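Local coordinates for protein nucleoporin NUP145 (PDB 5HB6) that probably serves as a structural component of the nuclear pore complex and, as in related nucleoporins, probably cleaves its own chain, at residues Ala85-Glu90 / Phe132-Phe137. The protein carries 1 engineered substitution. Sequence-based numbering, arbitrary orientation. Where two conformers were deposited one is given.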
ATOM      1  N   ALA A  85      -3.736  -2.671  -6.109  1.00 12.10           N
ATOM      2  CA  ALA A  85      -3.167  -1.557  -5.354  1.00 12.00           C
ATOM      3  C   ALA A  85      -1.737  -1.315  -5.793  1.00 10.74           C
ATOM      4  O   ALA A  85      -1.037  -2.238  -6.220  1.00 12.10           O
ATOM      5  CB  ALA A  85      -3.179  -1.800  -3.831  1.00 12.92           C
ATOM      6  N   LEU A  86      -1.305  -0.066  -5.612  0.84 11.05           N
ATOM      7  CA  LEU A  86       0.061   0.364  -5.836  0.84  9.80           C
ATOM      8  C   LEU A  86       0.677   0.638  -4.479  0.84  9.69           C
ATOM      9  O   LEU A  86       0.230   1.542  -3.755  0.84 10.55           O
ATOM     10  CB  LEU A  86       0.078   1.608  -6.724  0.84 12.24           C
ATOM     11  CG  LEU A  86       1.431   2.331  -6.863  0.84 15.95           C
ATOM     12  CD1 LEU A  86       2.400   1.522  -7.643  0.84 18.02           C
ATOM     13  CD2 LEU A  86       1.254   3.681  -7.578  0.84 17.37           C
ATOM     14  N   ILE A  87       1.744  -0.089  -4.159  1.00 11.00           N
ATOM     15  CA  ILE A  87       2.376  -0.027  -2.842  1.00 11.03           C
ATOM     16  C   ILE A  87       3.727   0.633  -3.023  1.00 10.59           C
ATOM     17  O   ILE A  87       4.481   0.262  -3.924  1.00 11.76           O
ATOM     18  CB  ILE A  87       2.521  -1.440  -2.255  1.00 12.16           C
ATOM     19  CG1 ILE A  87       1.132  -2.054  -2.079  1.00 14.70           C
ATOM     20  CG2 ILE A  87       3.288  -1.410  -0.960  1.00 12.55           C
ATOM     21  CD1 ILE A  87       1.181  -3.493  -1.695  1.00 17.54           C
ATOM     22  N   SER A  88       4.043   1.593  -2.165  1.00 10.26           N
ATOM     23  CA  SER A  88       5.318   2.296  -2.246  1.00 11.39           C
ATOM     24  C   SER A  88       5.956   2.219  -0.876  1.00 11.56           C
ATOM     25  O   SER A  88       5.359   2.683   0.095  1.00 14.32           O
ATOM     26  CB  SER A  88       5.091   3.762  -2.673  1.00 13.19           C
ATOM     27  OG  SER A  88       4.414   3.820  -3.915  1.00 14.88           O
ATOM     28  N   LEU A  89       7.151   1.655  -0.812  1.00 10.24           N
ATOM     29  CA  LEU A  89       7.820   1.387   0.460  1.00 10.87           C
ATOM     30  C   LEU A  89       9.188   2.039   0.526  1.00 10.71           C
ATOM     31  O   LEU A  89      10.085   1.741  -0.276  1.00 11.02           O
ATOM     32  CB  LEU A  89       7.978  -0.102   0.701  1.00 11.78           C
ATOM     33  CG  LEU A  89       6.679  -0.862   0.912  1.00 13.24           C
ATOM     34  CD1 LEU A  89       6.895  -2.354   0.924  1.00 14.68           C
ATOM     35  CD2 LEU A  89       5.972  -0.432   2.178  1.00 15.90           C
ATOM     36  N   GLU A  90       9.358   2.906   1.522  1.00 10.89           N
ATOM     37  CA  GLU A  90      10.661   3.444   1.882  1.00 11.34           C
ATOM     38  C   GLU A  90      11.593   2.336   2.386  1.00 11.01           C
ATOM     39  O   GLU A  90      11.178   1.209   2.679  1.00 10.93           O
ATOM     40  CB  GLU A  90      10.521   4.506   2.987  1.00 12.45           C
ATOM     41  CG  GLU A  90       9.712   5.717   2.532  1.00 15.49           C
ATOM     42  CD  GLU A  90       9.583   6.798   3.582  1.00 19.99           C
ATOM     43  OE1 GLU A  90      10.407   6.828   4.510  1.00 20.68           O
ATOM     44  OE2 GLU A  90       8.652   7.605   3.470  1.00 23.84           O
ATOM     45  N   PHE A 132       5.504  -0.883  -6.385  1.00 11.13           N
ATOM     46  CA  PHE A 132       5.075  -2.038  -7.152  1.00 11.54           C
ATOM     47  C   PHE A 132       3.567  -2.185  -7.017  1.00 11.37           C
ATOM     48  O   PHE A 132       2.970  -1.721  -6.036  1.00 11.50           O
ATOM     49  CB  PHE A 132       5.780  -3.310  -6.667  1.00 12.83           C
ATOM     50  CG  PHE A 132       5.572  -3.601  -5.197  1.00 12.91           C
ATOM     51  CD1 PHE A 132       6.381  -3.014  -4.230  1.00 14.36           C
ATOM     52  CD2 PHE A 132       4.565  -4.449  -4.783  1.00 13.50           C
ATOM     53  CE1 PHE A 132       6.192  -3.275  -2.889  1.00 16.18           C
ATOM     54  CE2 PHE A 132       4.374  -4.711  -3.413  1.00 14.30           C
ATOM     55  CZ  PHE A 132       5.170  -4.105  -2.483  1.00 15.59           C
ATOM     56  N   SER A 133       2.960  -2.856  -7.985  1.00 11.66           N
ATOM     57  CA  SER A 133       1.540  -3.145  -7.926  1.00 12.69           C
ATOM     58  C   SER A 133       1.315  -4.595  -7.510  1.00 12.56           C
ATOM     59  O   SER A 133       2.119  -5.490  -7.776  1.00 13.84           O
ATOM     60  CB  SER A 133       0.861  -2.888  -9.270  1.00 14.14           C
ATOM     61  OG  SER A 133       0.703  -1.505  -9.532  1.00 16.07           O
ATOM     62  N   VAL A 134       0.160  -4.817  -6.905  1.00 13.39           N
ATOM     63  CA  VAL A 134      -0.352  -6.149  -6.645  1.00 14.29           C
ATOM     64  C   VAL A 134      -1.763  -6.191  -7.215  1.00 14.88           C
ATOM     65  O   VAL A 134      -2.438  -5.167  -7.355  1.00 14.64           O
ATOM     66  CB  VAL A 134      -0.324  -6.507  -5.139  1.00 15.57           C
ATOM     67  CG1 VAL A 134       1.099  -6.447  -4.620  1.00 16.64           C
ATOM     68  CG2 VAL A 134      -1.249  -5.607  -4.324  1.00 16.05           C
ATOM     69  N   GLU A 135      -2.211  -7.391  -7.542  1.00 17.52           N
ATOM     70  CA  GLU A 135      -3.560  -7.578  -8.062  1.00 20.24           C
ATOM     71  C   GLU A 135      -4.596  -7.706  -6.971  1.00 20.74           C
ATOM     72  O   GLU A 135      -5.782  -7.508  -7.238  1.00 20.56           O
ATOM     73  CB  GLU A 135      -3.613  -8.827  -8.942  1.00 25.04           C
ATOM     74  CG  GLU A 135      -2.766  -8.697 -10.180  1.00 30.90           C
ATOM     75  CD  GLU A 135      -3.013  -7.396 -10.914  1.00 37.12           C
ATOM     76  OE1 GLU A 135      -4.183  -7.112 -11.250  1.00 38.60           O
ATOM     77  OE2 GLU A 135      -2.029  -6.652 -11.151  1.00 40.15           O
ATOM     78  N   HIS A 136      -4.177  -8.036  -5.764  1.00 20.95           N
ATOM     79  CA  HIS A 136      -5.074  -8.248  -4.638  1.00 23.68           C
ATOM     80  C   HIS A 136      -4.177  -8.599  -3.467  1.00 22.64           C
ATOM     81  O   HIS A 136      -2.955  -8.611  -3.620  1.00 21.56           O
ATOM     82  CB  HIS A 136      -6.048  -9.391  -4.909  1.00 26.32           C
ATOM     83  CG  HIS A 136      -5.378 -10.631  -5.398  1.00 27.62           C
ATOM     84  ND1 HIS A 136      -4.529 -11.375  -4.609  1.00 30.30           N
ATOM     85  CD2 HIS A 136      -5.381 -11.221  -6.614  1.00 29.50           C
ATOM     86  CE1 HIS A 136      -4.057 -12.390  -5.314  1.00 31.16           C
ATOM     87  NE2 HIS A 136      -4.563 -12.320  -6.534  1.00 31.15           N
ATOM     88  N   PHE A 137      -4.761  -8.904  -2.313  1.00 24.48           N
ATOM     89  CA  PHE A 137      -3.996  -9.241  -1.119  1.00 27.02           C
ATOM     90  C   PHE A 137      -4.245 -10.670  -0.666  1.00 33.11           C
ATOM     91  O   PHE A 137      -4.002 -11.004   0.494  1.00 32.98           O
ATOM     92  CB  PHE A 137      -4.281  -8.221  -0.018  1.00 24.86           C
ATOM     93  CG  PHE A 137      -3.786  -6.853  -0.365  1.00 21.39           C
ATOM     94  CD1 PHE A 137      -2.501  -6.467  -0.035  1.00 20.21           C
ATOM     95  CD2 PHE A 137      -4.578  -5.967  -1.068  1.00 20.31           C
ATOM     96  CE1 PHE A 137      -2.039  -5.223  -0.380  1.00 18.79           C
ATOM     97  CE2 PHE A 137      -4.111  -4.711  -1.418  1.00 19.50           C
ATOM     98  CZ  PHE A 137      -2.850  -4.338  -1.070  1.00 18.34           C
TER
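The carbonyl oxygen of F132 takes the backbone N-H of I87 almost straight on, with N to O at 2.8 Å and 174° at the hydrogen, while the CA of L86 adds a longer CA-H...O contact. Two neighbouring strands, 85-89 and 129-134, pair antiparallel here in the six-stranded sheet of the Nup98-type autopeptidase domain, illustrating how one ladder serves two unlike faces. F132 N returns a bond to I87 O, and A85 and V134 form the second hydrogen-bonded pair. On the face carrying I87, F132 CG sits between its backbone N and carbonyl carbon (chi1 57°), swinging the ring over I87, whose CB lies 4.1 Å from the ring centroid in a CH-pi contact. I87 CG2 meets F132 CZ at 3.6 Å, and L89 CD1 reaches the ring's edge. Replacing F132 by alanine is likely to strip the ring face from I87 CB and the edge contact from L89 CD1, opening a gap beside them. On the other face S133 OG bonds to E121 and K40. Beyond the strand, F137 turns back: V134 CG2 lies over one face of its ring, toward the rim, and A85 CB touches CZ at the edge, 3.8 Å away.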